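PDB 6SKY: Serine/threonine-protein kinase Tel1 from Chaetomium thermophilum, which phosphorylates serine and threonine residues of proteins using ATP and probably acts as a DNA damage sensor that activates checkpoint signalling. Local coordinates for residues Thr1699-Ser1702 with Asp1703-Asp1707; Glu1718-Glu1722 with Pro1723-Ala1727; Gln2699-Asn2702 with Thr2703-Ile2707; Arg2788-Pro2791 with Val2792-Val2796. All blocks are in the same frame, centred on the assembly; numbering follows the deposited sequence.

Contact 1. Residues Thr1699-Ser1702 with Asp1703-Asp1707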
ATOM      1  N   THR A1699     -70.940  29.315   3.740  1.00 50.31           N
ATOM      2  CA  THR A1699     -71.124  29.234   5.187  1.00 50.31           C
ATOM      3  C   THR A1699     -69.950  29.856   5.933  1.00 50.31           C
ATOM      4  O   THR A1699     -70.139  30.692   6.823  1.00 50.31           O
ATOM      5  CB  THR A1699     -71.302  27.785   5.617  1.00 50.31           C
ATOM      6  OG1 THR A1699     -72.447  27.234   4.964  1.00 50.31           O
ATOM      7  CG2 THR A1699     -71.499  27.707   7.108  1.00 50.31           C
ATOM      8  N   ILE A1700     -68.727  29.461   5.576  1.00 50.51           N
ATOM      9  CA  ILE A1700     -67.549  29.928   6.302  1.00 50.51           C
ATOM     10  C   ILE A1700     -67.420  31.439   6.202  1.00 50.51           C
ATOM     11  O   ILE A1700     -67.274  32.131   7.214  1.00 50.51           O
ATOM     12  CB  ILE A1700     -66.282  29.228   5.784  1.00 50.51           C
ATOM     13  CG1 ILE A1700     -66.269  27.768   6.209  1.00 50.51           C
ATOM     14  CG2 ILE A1700     -65.051  29.929   6.288  1.00 50.51           C
ATOM     15  CD1 ILE A1700     -65.204  26.972   5.533  1.00 50.51           C
ATOM     16  N   VAL A1701     -67.461  31.979   4.984  1.00 56.63           N
ATOM     17  CA  VAL A1701     -67.203  33.404   4.823  1.00 56.63           C
ATOM     18  C   VAL A1701     -68.322  34.230   5.441  1.00 56.63           C
ATOM     19  O   VAL A1701     -68.072  35.286   6.030  1.00 56.63           O
ATOM     20  CB  VAL A1701     -66.989  33.754   3.343  1.00 56.63           C
ATOM     21  CG1 VAL A1701     -66.787  35.241   3.181  1.00 56.63           C
ATOM     22  CG2 VAL A1701     -65.793  33.007   2.802  1.00 56.63           C
ATOM     23  N   SER A1702     -69.568  33.764   5.345  1.00 61.05           N
ATOM     24  CA  SER A1702     -70.657  34.518   5.949  1.00 61.05           C
ATOM     25  C   SER A1702     -70.537  34.528   7.467  1.00 61.05           C
ATOM     26  O   SER A1702     -70.661  35.583   8.101  1.00 61.05           O
ATOM     27  CB  SER A1702     -72.001  33.940   5.518  1.00 61.05           C
ATOM     28  OG  SER A1702     -72.353  32.835   6.328  1.00 61.05           O
ATOM     29  N   ASP A1703     -70.287  33.361   8.070  1.00 64.23           N
ATOM     30  CA  ASP A1703     -70.173  33.290   9.522  1.00 64.23           C
ATOM     31  C   ASP A1703     -68.903  33.942  10.040  1.00 64.23           C
ATOM     32  O   ASP A1703     -68.807  34.210  11.240  1.00 64.23           O
ATOM     33  CB  ASP A1703     -70.234  31.838   9.983  1.00 64.23           C
ATOM     34  CG  ASP A1703     -71.613  31.243   9.832  1.00 64.23           C
ATOM     35  OD1 ASP A1703     -72.246  31.464   8.781  1.00 64.23           O
ATOM     36  OD2 ASP A1703     -72.060  30.545  10.763  1.00 64.23           O
ATOM     37  N   ALA A1704     -67.924  34.185   9.177  1.00 68.17           N
ATOM     38  CA  ALA A1704     -66.768  34.974   9.572  1.00 68.17           C
ATOM     39  C   ALA A1704     -67.009  36.465   9.419  1.00 68.17           C
ATOM     40  O   ALA A1704     -66.442  37.256  10.177  1.00 68.17           O
ATOM     41  CB  ALA A1704     -65.544  34.568   8.750  1.00 68.17           C
ATOM     42  N   ILE A1705     -67.831  36.868   8.450  1.00 71.21           N
ATOM     43  CA  ILE A1705     -68.141  38.284   8.281  1.00 71.21           C
ATOM     44  C   ILE A1705     -69.070  38.761   9.387  1.00 71.21           C
ATOM     45  O   ILE A1705     -68.860  39.829   9.972  1.00 71.21           O
ATOM     46  CB  ILE A1705     -68.742  38.540   6.888  1.00 71.21           C
ATOM     47  CG1 ILE A1705     -67.638  38.625   5.836  1.00 71.21           C
ATOM     48  CG2 ILE A1705     -69.564  39.814   6.883  1.00 71.21           C
ATOM     49  CD1 ILE A1705     -66.716  39.801   6.028  1.00 71.21           C
ATOM     50  N   SER A1706     -70.108  37.984   9.694  1.00 76.48           N
ATOM     51  CA  SER A1706     -71.073  38.420  10.697  1.00 76.48           C
ATOM     52  C   SER A1706     -70.440  38.470  12.080  1.00 76.48           C
ATOM     53  O   SER A1706     -70.524  39.486  12.778  1.00 76.48           O
ATOM     54  CB  SER A1706     -72.288  37.495  10.700  1.00 76.48           C
ATOM     55  OG  SER A1706     -72.030  36.315  11.438  1.00 76.48           O
ATOM     56  N   ASP A1707     -69.795  37.382  12.490  1.00 81.25           N
ATOM     57  CA  ASP A1707     -69.242  37.273  13.832  1.00 81.25           C
ATOM     58  C   ASP A1707     -67.949  38.057  14.011  1.00 81.25           C
ATOM     59  O   ASP A1707     -67.407  38.068  15.120  1.00 81.25           O
ATOM     60  CB  ASP A1707     -69.009  35.801  14.174  1.00 81.25           C
ATOM     61  CG  ASP A1707     -69.171  35.514  15.648  1.00 81.25           C
ATOM     62  OD1 ASP A1707     -69.517  36.448  16.403  1.00 81.25           O
ATOM     63  OD2 ASP A1707     -68.955  34.353  16.054  1.00 81.25           O
TER

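Contact 2. Residues Glu1718-Glu1722 with Pro1723-Ala1727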
ATOM      1  N   GLU A1718     -56.723  35.974   2.251  1.00 71.08           N
ATOM      2  CA  GLU A1718     -55.475  35.534   1.653  1.00 71.08           C
ATOM      3  C   GLU A1718     -55.558  34.153   1.026  1.00 71.08           C
ATOM      4  O   GLU A1718     -54.631  33.763   0.311  1.00 71.08           O
ATOM      5  CB  GLU A1718     -54.355  35.555   2.697  1.00 71.08           C
ATOM      6  CG  GLU A1718     -54.305  36.855   3.463  1.00 71.08           C
ATOM      7  CD  GLU A1718     -52.955  37.123   4.076  1.00 71.08           C
ATOM      8  OE1 GLU A1718     -51.950  36.603   3.547  1.00 71.08           O
ATOM      9  OE2 GLU A1718     -52.902  37.858   5.085  1.00 71.08           O
ATOM     10  N   SER A1719     -56.628  33.407   1.273  1.00 62.10           N
ATOM     11  CA  SER A1719     -56.845  32.141   0.589  1.00 62.10           C
ATOM     12  C   SER A1719     -57.732  32.264  -0.637  1.00 62.10           C
ATOM     13  O   SER A1719     -57.589  31.471  -1.571  1.00 62.10           O
ATOM     14  CB  SER A1719     -57.469  31.127   1.545  1.00 62.10           C
ATOM     15  OG  SER A1719     -56.598  30.863   2.624  1.00 62.10           O
ATOM     16  N   LEU A1720     -58.640  33.228  -0.663  1.00 64.40           N
ATOM     17  CA  LEU A1720     -59.586  33.317  -1.755  1.00 64.40           C
ATOM     18  C   LEU A1720     -59.347  34.571  -2.582  1.00 64.40           C
ATOM     19  O   LEU A1720     -59.032  35.629  -2.028  1.00 64.40           O
ATOM     20  CB  LEU A1720     -61.025  33.335  -1.233  1.00 64.40           C
ATOM     21  CG  LEU A1720     -61.437  32.245  -0.249  1.00 64.40           C
ATOM     22  CD1 LEU A1720     -62.890  32.405   0.108  1.00 64.40           C
ATOM     23  CD2 LEU A1720     -61.181  30.868  -0.811  1.00 64.40           C
ATOM     24  N   PRO A1721     -59.476  34.486  -3.901  1.00 66.37           N
ATOM     25  CA  PRO A1721     -59.486  35.702  -4.715  1.00 66.37           C
ATOM     26  C   PRO A1721     -60.751  36.507  -4.465  1.00 66.37           C
ATOM     27  O   PRO A1721     -61.739  36.013  -3.920  1.00 66.37           O
ATOM     28  CB  PRO A1721     -59.432  35.173  -6.150  1.00 66.37           C
ATOM     29  CG  PRO A1721     -59.912  33.777  -6.061  1.00 66.37           C
ATOM     30  CD  PRO A1721     -59.489  33.270  -4.725  1.00 66.37           C
ATOM     31  N   GLU A1722     -60.707  37.772  -4.872  1.00 69.00           N
ATOM     32  CA  GLU A1722     -61.806  38.679  -4.552  1.00 69.00           C
ATOM     33  C   GLU A1722     -63.143  38.274  -5.163  1.00 69.00           C
ATOM     34  O   GLU A1722     -64.159  38.361  -4.450  1.00 69.00           O
ATOM     35  CB  GLU A1722     -61.441  40.106  -4.967  1.00 69.00           C
ATOM     36  CG  GLU A1722     -62.487  41.131  -4.577  1.00 69.00           C
ATOM     37  CD  GLU A1722     -62.208  42.490  -5.175  1.00 69.00           C
ATOM     38  OE1 GLU A1722     -61.204  42.615  -5.908  1.00 69.00           O
ATOM     39  OE2 GLU A1722     -62.990  43.430  -4.918  1.00 69.00           O
ATOM     40  N   PRO A1723     -63.239  37.857  -6.431  1.00 65.69           N
ATOM     41  CA  PRO A1723     -64.557  37.450  -6.943  1.00 65.69           C
ATOM     42  C   PRO A1723     -65.180  36.304  -6.168  1.00 65.69           C
ATOM     43  O   PRO A1723     -66.398  36.293  -5.969  1.00 65.69           O
ATOM     44  CB  PRO A1723     -64.259  37.064  -8.398  1.00 65.69           C
ATOM     45  CG  PRO A1723     -62.802  36.831  -8.446  1.00 65.69           C
ATOM     46  CD  PRO A1723     -62.222  37.808  -7.491  1.00 65.69           C
ATOM     47  N   LEU A1724     -64.382  35.337  -5.720  1.00 61.84           N
ATOM     48  CA  LEU A1724     -64.922  34.258  -4.904  1.00 61.84           C
ATOM     49  C   LEU A1724     -65.162  34.708  -3.474  1.00 61.84           C
ATOM     50  O   LEU A1724     -66.033  34.160  -2.792  1.00 61.84           O
ATOM     51  CB  LEU A1724     -63.980  33.055  -4.935  1.00 61.84           C
ATOM     52  CG  LEU A1724     -64.409  31.802  -4.177  1.00 61.84           C
ATOM     53  CD1 LEU A1724     -65.792  31.374  -4.585  1.00 61.84           C
ATOM     54  CD2 LEU A1724     -63.424  30.685  -4.417  1.00 61.84           C
ATOM     55  N   LEU A1725     -64.413  35.704  -3.008  1.00 65.35           N
ATOM     56  CA  LEU A1725     -64.637  36.243  -1.675  1.00 65.35           C
ATOM     57  C   LEU A1725     -65.904  37.081  -1.605  1.00 65.35           C
ATOM     58  O   LEU A1725     -66.430  37.299  -0.510  1.00 65.35           O
ATOM     59  CB  LEU A1725     -63.432  37.072  -1.248  1.00 65.35           C
ATOM     60  CG  LEU A1725     -63.319  37.436   0.226  1.00 65.35           C
ATOM     61  CD1 LEU A1725     -63.619  36.234   1.085  1.00 65.35           C
ATOM     62  CD2 LEU A1725     -61.928  37.944   0.507  1.00 65.35           C
ATOM     63  N   ILE A1726     -66.399  37.553  -2.744  1.00 63.11           N
ATOM     64  CA  ILE A1726     -67.637  38.320  -2.760  1.00 63.11           C
ATOM     65  C   ILE A1726     -68.853  37.433  -3.011  1.00 63.11           C
ATOM     66  O   ILE A1726     -69.925  37.683  -2.453  1.00 63.11           O
ATOM     67  CB  ILE A1726     -67.542  39.439  -3.806  1.00 63.11           C
ATOM     68  CG1 ILE A1726     -66.388  40.378  -3.463  1.00 63.11           C
ATOM     69  CG2 ILE A1726     -68.836  40.214  -3.879  1.00 63.11           C
ATOM     70  CD1 ILE A1726     -66.204  41.491  -4.453  1.00 63.11           C
ATOM     71  N   ALA A1727     -68.712  36.395  -3.827  1.00 57.55           N
ATOM     72  CA  ALA A1727     -69.815  35.487  -4.102  1.00 57.55           C
ATOM     73  C   ALA A1727     -70.075  34.508  -2.968  1.00 57.55           C
ATOM     74  O   ALA A1727     -70.921  33.623  -3.116  1.00 57.55           O
ATOM     75  CB  ALA A1727     -69.545  34.715  -5.393  1.00 57.55           C
TER

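Contact 3. Residues Gln2699-Asn2702 with Thr2703-Ile2707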
ATOM      1  N   GLN A2699      -8.198  32.088  37.415  1.00 47.15           N
ATOM      2  CA  GLN A2699      -7.215  32.167  36.348  1.00 47.15           C
ATOM      3  C   GLN A2699      -5.793  32.264  36.868  1.00 47.15           C
ATOM      4  O   GLN A2699      -4.856  31.894  36.155  1.00 47.15           O
ATOM      5  CB  GLN A2699      -7.517  33.369  35.450  1.00 47.15           C
ATOM      6  CG  GLN A2699      -6.572  33.541  34.291  1.00 47.15           C
ATOM      7  CD  GLN A2699      -7.019  34.621  33.337  1.00 47.15           C
ATOM      8  OE1 GLN A2699      -8.209  34.797  33.097  1.00 47.15           O
ATOM      9  NE2 GLN A2699      -6.062  35.352  32.785  1.00 47.15           N
ATOM     10  N   THR A2700      -5.620  32.723  38.099  1.00 55.80           N
ATOM     11  CA  THR A2700      -4.316  32.869  38.728  1.00 55.80           C
ATOM     12  C   THR A2700      -4.118  31.806  39.799  1.00 55.80           C
ATOM     13  O   THR A2700      -3.612  32.079  40.885  1.00 55.80           O
ATOM     14  CB  THR A2700      -4.166  34.260  39.327  1.00 55.80           C
ATOM     15  OG1 THR A2700      -5.234  34.489  40.251  1.00 55.80           O
ATOM     16  CG2 THR A2700      -4.222  35.306  38.235  1.00 55.80           C
ATOM     17  N   LYS A2701      -4.550  30.587  39.508  1.00 50.57           N
ATOM     18  CA  LYS A2701      -4.479  29.481  40.442  1.00 50.57           C
ATOM     19  C   LYS A2701      -3.864  28.279  39.747  1.00 50.57           C
ATOM     20  O   LYS A2701      -3.685  28.265  38.528  1.00 50.57           O
ATOM     21  CB  LYS A2701      -5.863  29.155  40.996  1.00 50.57           C
ATOM     22  CG  LYS A2701      -6.531  30.362  41.600  1.00 50.57           C
ATOM     23  CD  LYS A2701      -7.810  30.012  42.301  1.00 50.57           C
ATOM     24  CE  LYS A2701      -8.428  31.249  42.917  1.00 50.57           C
ATOM     25  NZ  LYS A2701      -9.731  30.943  43.555  1.00 50.57           N
ATOM     26  N   ASN A2702      -3.521  27.265  40.534  1.00 49.54           N
ATOM     27  CA  ASN A2702      -2.853  26.101  39.975  1.00 49.54           C
ATOM     28  C   ASN A2702      -3.795  25.333  39.059  1.00 49.54           C
ATOM     29  O   ASN A2702      -5.009  25.530  39.066  1.00 49.54           O
ATOM     30  CB  ASN A2702      -2.336  25.188  41.080  1.00 49.54           C
ATOM     31  CG  ASN A2702      -3.239  25.166  42.278  1.00 49.54           C
ATOM     32  OD1 ASN A2702      -3.768  26.196  42.688  1.00 49.54           O
ATOM     33  ND2 ASN A2702      -3.422  23.991  42.856  1.00 49.54           N
ATOM     34  N   THR A2703      -3.211  24.439  38.262  1.00 45.49           N
ATOM     35  CA  THR A2703      -3.984  23.748  37.239  1.00 45.49           C
ATOM     36  C   THR A2703      -5.056  22.850  37.842  1.00 45.49           C
ATOM     37  O   THR A2703      -6.126  22.684  37.252  1.00 45.49           O
ATOM     38  CB  THR A2703      -3.039  22.962  36.332  1.00 45.49           C
ATOM     39  OG1 THR A2703      -2.479  23.850  35.358  1.00 45.49           O
ATOM     40  CG2 THR A2703      -3.755  21.849  35.617  1.00 45.49           C
ATOM     41  N   GLU A2704      -4.815  22.294  39.025  1.00 47.43           N
ATOM     42  CA  GLU A2704      -5.817  21.437  39.647  1.00 47.43           C
ATOM     43  C   GLU A2704      -7.083  22.217  39.970  1.00 47.43           C
ATOM     44  O   GLU A2704      -8.197  21.752  39.707  1.00 47.43           O
ATOM     45  CB  GLU A2704      -5.245  20.801  40.907  1.00 47.43           C
ATOM     46  CG  GLU A2704      -3.860  20.230  40.716  1.00 47.43           C
ATOM     47  CD  GLU A2704      -2.847  20.829  41.671  1.00 47.43           C
ATOM     48  OE1 GLU A2704      -3.213  21.757  42.420  1.00 47.43           O
ATOM     49  OE2 GLU A2704      -1.688  20.371  41.675  1.00 47.43           O
ATOM     50  N   THR A2705      -6.933  23.410  40.539  1.00 42.32           N
ATOM     51  CA  THR A2705      -8.103  24.209  40.878  1.00 42.32           C
ATOM     52  C   THR A2705      -8.822  24.685  39.626  1.00 42.32           C
ATOM     53  O   THR A2705     -10.057  24.719  39.588  1.00 42.32           O
ATOM     54  CB  THR A2705      -7.692  25.390  41.751  1.00 42.32           C
ATOM     55  OG1 THR A2705      -7.228  24.903  43.013  1.00 42.32           O
ATOM     56  CG2 THR A2705      -8.861  26.320  41.988  1.00 42.32           C
ATOM     57  N   ARG A2706      -8.071  25.037  38.584  1.00 37.00           N
ATOM     58  CA  ARG A2706      -8.695  25.443  37.331  1.00 37.00           C
ATOM     59  C   ARG A2706      -9.510  24.312  36.729  1.00 37.00           C
ATOM     60  O   ARG A2706     -10.644  24.524  36.291  1.00 37.00           O
ATOM     61  CB  ARG A2706      -7.632  25.918  36.348  1.00 37.00           C
ATOM     62  CG  ARG A2706      -6.918  27.148  36.803  1.00 37.00           C
ATOM     63  CD  ARG A2706      -5.904  27.608  35.799  1.00 37.00           C
ATOM     64  NE  ARG A2706      -6.521  28.347  34.714  1.00 37.00           N
ATOM     65  CZ  ARG A2706      -5.847  28.890  33.708  1.00 37.00           C
ATOM     66  NH1 ARG A2706      -6.488  29.550  32.756  1.00 37.00           N
ATOM     67  NH2 ARG A2706      -4.532  28.770  33.659  1.00 37.00           N
ATOM     68  N   ILE A2707      -8.961  23.099  36.714  1.00 33.50           N
ATOM     69  CA  ILE A2707      -9.689  21.974  36.141  1.00 33.50           C
ATOM     70  C   ILE A2707     -10.903  21.625  36.989  1.00 33.50           C
ATOM     71  O   ILE A2707     -11.960  21.264  36.462  1.00 33.50           O
ATOM     72  CB  ILE A2707      -8.756  20.771  35.957  1.00 33.50           C
ATOM     73  CG1 ILE A2707      -7.659  21.106  34.960  1.00 33.50           C
ATOM     74  CG2 ILE A2707      -9.519  19.604  35.439  1.00 33.50           C
ATOM     75  CD1 ILE A2707      -6.813  19.934  34.574  1.00 33.50           C
TER

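Contact 4. Residues Arg2788-Pro2791 with Val2792-Val2796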
ATOM      1  N   ARG A2788      -0.385  30.698  20.679  1.00 41.11           N
ATOM      2  CA  ARG A2788       0.185  30.083  21.866  1.00 41.11           C
ATOM      3  C   ARG A2788       1.340  30.888  22.433  1.00 41.11           C
ATOM      4  O   ARG A2788       2.054  30.397  23.308  1.00 41.11           O
ATOM      5  CB  ARG A2788       0.623  28.653  21.571  1.00 41.11           C
ATOM      6  CG  ARG A2788       1.395  28.466  20.303  1.00 41.11           C
ATOM      7  CD  ARG A2788       1.550  26.993  20.034  1.00 41.11           C
ATOM      8  NE  ARG A2788       0.271  26.386  19.700  1.00 41.11           N
ATOM      9  CZ  ARG A2788      -0.056  25.130  19.978  1.00 41.11           C
ATOM     10  NH1 ARG A2788      -1.246  24.662  19.628  1.00 41.11           N
ATOM     11  NH2 ARG A2788       0.799  24.347  20.621  1.00 41.11           N
ATOM     12  N   VAL A2789       1.525  32.119  21.956  1.00 43.25           N
ATOM     13  CA  VAL A2789       2.469  33.065  22.537  1.00 43.25           C
ATOM     14  C   VAL A2789       1.775  34.089  23.427  1.00 43.25           C
ATOM     15  O   VAL A2789       2.454  34.830  24.152  1.00 43.25           O
ATOM     16  CB  VAL A2789       3.279  33.759  21.421  1.00 43.25           C
ATOM     17  CG1 VAL A2789       4.447  34.526  21.976  1.00 43.25           C
ATOM     18  CG2 VAL A2789       3.775  32.732  20.446  1.00 43.25           C
ATOM     19  N   LEU A2790       0.453  34.128  23.430  1.00 43.75           N
ATOM     20  CA  LEU A2790      -0.320  35.066  24.231  1.00 43.75           C
ATOM     21  C   LEU A2790      -0.070  34.847  25.718  1.00 43.75           C
ATOM     22  O   LEU A2790       0.556  33.851  26.095  1.00 43.75           O
ATOM     23  CB  LEU A2790      -1.804  34.916  23.902  1.00 43.75           C
ATOM     24  CG  LEU A2790      -2.154  34.997  22.420  1.00 43.75           C
ATOM     25  CD1 LEU A2790      -3.630  34.783  22.213  1.00 43.75           C
ATOM     26  CD2 LEU A2790      -1.727  36.324  21.848  1.00 43.75           C
ATOM     27  N   PRO A2791      -0.511  35.760  26.590  1.00 44.53           N
ATOM     28  CA  PRO A2791      -0.344  35.524  28.035  1.00 44.53           C
ATOM     29  C   PRO A2791      -1.014  34.255  28.535  1.00 44.53           C
ATOM     30  O   PRO A2791      -0.380  33.466  29.246  1.00 44.53           O
ATOM     31  CB  PRO A2791      -0.963  36.779  28.649  1.00 44.53           C
ATOM     32  CG  PRO A2791      -0.741  37.813  27.643  1.00 44.53           C
ATOM     33  CD  PRO A2791      -0.893  37.153  26.315  1.00 44.53           C
ATOM     34  N   VAL A2792      -2.285  34.045  28.211  1.00 41.07           N
ATOM     35  CA  VAL A2792      -2.961  32.781  28.488  1.00 41.07           C
ATOM     36  C   VAL A2792      -3.054  32.021  27.174  1.00 41.07           C
ATOM     37  O   VAL A2792      -3.979  32.263  26.391  1.00 41.07           O
ATOM     38  CB  VAL A2792      -4.348  33.005  29.102  1.00 41.07           C
ATOM     39  CG1 VAL A2792      -4.835  31.746  29.760  1.00 41.07           C
ATOM     40  CG2 VAL A2792      -4.303  34.131  30.091  1.00 41.07           C
ATOM     41  N   PRO A2793      -2.138  31.104  26.894  1.00 37.16           N
ATOM     42  CA  PRO A2793      -2.007  30.570  25.538  1.00 37.16           C
ATOM     43  C   PRO A2793      -3.227  29.781  25.088  1.00 37.16           C
ATOM     44  O   PRO A2793      -4.006  29.269  25.890  1.00 37.16           O
ATOM     45  CB  PRO A2793      -0.780  29.662  25.641  1.00 37.16           C
ATOM     46  CG  PRO A2793      -0.095  30.073  26.873  1.00 37.16           C
ATOM     47  CD  PRO A2793      -1.140  30.533  27.803  1.00 37.16           C
ATOM     48  N   GLU A2794      -3.382  29.692  23.770  1.00 35.81           N
ATOM     49  CA  GLU A2794      -4.405  28.864  23.137  1.00 35.81           C
ATOM     50  C   GLU A2794      -3.731  27.578  22.683  1.00 35.81           C
ATOM     51  O   GLU A2794      -3.099  27.540  21.629  1.00 35.81           O
ATOM     52  CB  GLU A2794      -5.051  29.586  21.961  1.00 35.81           C
ATOM     53  CG  GLU A2794      -5.823  30.832  22.329  1.00 35.81           C
ATOM     54  CD  GLU A2794      -6.274  31.619  21.116  1.00 35.81           C
ATOM     55  OE1 GLU A2794      -5.981  31.189  19.983  1.00 35.81           O
ATOM     56  OE2 GLU A2794      -6.916  32.673  21.293  1.00 35.81           O
ATOM     57  N   LEU A2795      -3.877  26.522  23.471  1.00 34.78           N
ATOM     58  CA  LEU A2795      -3.152  25.278  23.261  1.00 34.78           C
ATOM     59  C   LEU A2795      -4.046  24.167  22.720  1.00 34.78           C
ATOM     60  O   LEU A2795      -3.886  23.001  23.072  1.00 34.78           O
ATOM     61  CB  LEU A2795      -2.478  24.835  24.555  1.00 34.78           C
ATOM     62  CG  LEU A2795      -1.536  25.852  25.203  1.00 34.78           C
ATOM     63  CD1 LEU A2795      -1.105  25.376  26.565  1.00 34.78           C
ATOM     64  CD2 LEU A2795      -0.329  26.117  24.336  1.00 34.78           C
ATOM     65  N   VAL A2796      -4.990  24.511  21.852  1.00 24.49           N
ATOM     66  CA  VAL A2796      -5.837  23.521  21.194  1.00 24.49           C
ATOM     67  C   VAL A2796      -5.634  23.659  19.693  1.00 24.49           C
ATOM     68  O   VAL A2796      -5.379  24.767  19.210  1.00 24.49           O
ATOM     69  CB  VAL A2796      -7.315  23.697  21.567  1.00 24.49           C
ATOM     70  CG1 VAL A2796      -7.563  23.229  22.970  1.00 24.49           C
ATOM     71  CG2 VAL A2796      -7.718  25.141  21.415  1.00 24.49           C
TER

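Contact 1. Residues Thr1699-Ser1702 with Asp1703-Asp1707
The backbone of Asp-1703 is hydrogen-bonded to the carbonyl of Thr-1699 one turn earlier in the same helix, Asp-1703 N lying 2.9 Å from Thr-1699 O with a nearly straight N-H (166°). The ladder continues, with more bent N-H groups from Ala-1704 N to Ile-1700 O and from Ile-1705 N to Val-1701 O, and a straight one from Ser-1706 N to Ser-1702 O.

Polar side chains lie close to the first of these carbonyls. Because Asp-1703 turns CG to the side of its backbone N, opposite the carbonyl carbon (chi1 -71°), its OD1 lies 2.8 Å from Ser-1702 OG. That hydroxyl is also 3.1 Å from Thr-1699 O, and it has a weak hydrogen bond to Thr-1735 besides. Asp-1703 OD2 forms a long, weak ion pair with Arg-1781. With an alanine here, Arg-1781 would probably lose this counter-charge, and the Ser-1702 hydroxyl the carboxylate beside it.

Apolar contact runs along another side, where Val-1701 CG1 comes 4.4 Å from Ile-1705 CG1. Val-1701, Ala-1704 and Ile-1705 pack on Cys-1716, Leu-1712 and Leu-1713 of helix 1710-1719. The pairing runs in opposite order along the two helices, as in an antiparallel helical hairpin, the building unit of the alpha-solenoid found in this kinase.

Contact 2. Residues Glu1718-Glu1722 with Pro1723-Ala1727
Leu-1725 N donates to Pro-1721 O across 2.8 Å, the donor sitting almost straight out from the carbonyl. This bond starts helix 1722-1726, with Pro-1721 in the N-cap position. The following one, from Ile-1726 N to Glu-1722 O at 2.9 Å, is weak, its N-H bent to 130°. Pro-1723 falls in the first turn, where a helix needs no amide hydrogen, and its ring can therefore be accommodated; its CD lies 4.1 Å from Pro-1721 CB.

On the outer side, Glu-1722 and Ile-1726 run side by side and point the same way. Glu-1722 carries CG anti to its backbone N (chi1 -176°) and extends from there, which lays its methylene CG 3.7 Å from Ile-1726 CD1. On the inner side Leu-1720, the first residue to leave the preceding helix, sends its two methyls to different partners: its side chain crosses that of Leu-1725 at about a right angle, CD1 4.0 Å from Leu-1725 CD1, while CD2 reaches Leu-1724 CD2 at 4.3 Å.

The leucines close a corner between helices. Leu-1720 and Leu-1725 rest on Val-1701 and Leu-1724 on Leu-1697, both of helix 1687-1706; Leu-1725 also meets Cys-1716 of helix 1710-1719, and Tyr-1429 of helix 1429-1441 packs on Pro-1723 and Leu-1724.

Contact 3. Residues Gln2699-Asn2702 with Thr2703-Ile2707
Arg-2706 meets the loop before its helix both through its backbone and through its side chain. Its amide N donates to Asn-2702 O at 3.1 Å, a straight bond (164°) with the donor in the carbonyl plane, and this is the first main-chain link of helix 2703-2714. Within the helix the next one follows, from Ile-2707 N to Thr-2703 O.

Electrostatic and van der Waals contacts continue along the arginine side chain. Its methylenes pass close to successive carbonyl oxygens of the loop, CG 3.4 Å from Asn-2702 O and CD 3.6 Å from Lys-2701 O. A bend in the Arg-2706 chain at chi3 (80°) then turns the guanidinium so that one face lies beneath Gln-2699 O, which stands 3.9 Å above the plane, over its centre. The oxygen approaches the face and not the N-H groups, and any attraction is probably electrostatic and modest.

Asn-2702 occupies the N-cap of this helix in the kinase domain, where the loop after helix 2688-2697 turns into helix 2703-2714. Its side chain makes no capping bond, and the main-chain carbonyl does the joining. Its amide OD1 stays 3.7 Å from Thr-2705 OG1.

The apolar element is small. Lys-2701, extended beyond CG, crosses Thr-2705 at a slant and puts its CD 3.9 Å from Thr-2705 CG2, so the aliphatic part of the chain does the touching. Elsewhere Arg-2706 packs on Val-2792 and on Val-2935, and Thr-2703 touches Glu-2362 of the second subunit.

Contact 4. Residues Arg2788-Pro2791 with Val2792-Val2796
Arg-2788 lays the root of its side chain against Leu-2795, with Arg-2788 CB 3.9 Å from Leu-2795 CD2. The same methyl lies over one face of the guanidinium, toward its rim. Farther out a bend at chi3 (68°) brings NH1 to 4.2 Å from Val-2796 O, near the plane of the group and too far for a hydrogen bond; NE has a long, weak ion pair with Glu-2785.

Pro-2793 fills the inside of the turn. Its ring presents one carbon after another to the carbonyls of the incoming limb, CB 3.7 Å from Arg-2788 O and CG 3.9 Å from Leu-2790 O. A glycine here would take the ring away and is likely to leave these carbonyls without cover, the turn freer to flex and Arg-2314 of the second subunit with less to pack on.

Across the turn Leu-2790 CD1 approaches Glu-2794 OE2 at 4.0 Å, while OE1 accepts a hydrogen bond from the backbone N of Asp-2760. Asp-2760 opens the Asp-Arg-His sequence of the catalytic loop, and the segments belong to the activation loop of the kinase. With contacts made mainly by ring and aliphatic carbons against carbonyl oxygens and methyls, this turn is probably shaped by van der Waals packing, its polar ties going to residues beyond it.

Overall arrangement
Contacts 1 and 2 belong to the helical solenoid and adjoin each other: Val-1701 CG1 lies 3.9 Å from Leu-1725 CD1, and both share the packing between helices 1687-1706 and 1710-1719. Both are partly buried, with apolar side chains between the helices. Contacts 3 and 4 lie in the kinase domain, their centres about 70 Å from that of contact 1, and meet where Gln-2699 and Arg-2706 touch Val-2792. Contact 3 is a surface contact built from a helix start and backbone carbonyls, whereas contact 4, partly buried and free of regular helix or strand, depends on proline and leucine. Both of these also touch the second subunit, unlike contacts 1 and 2.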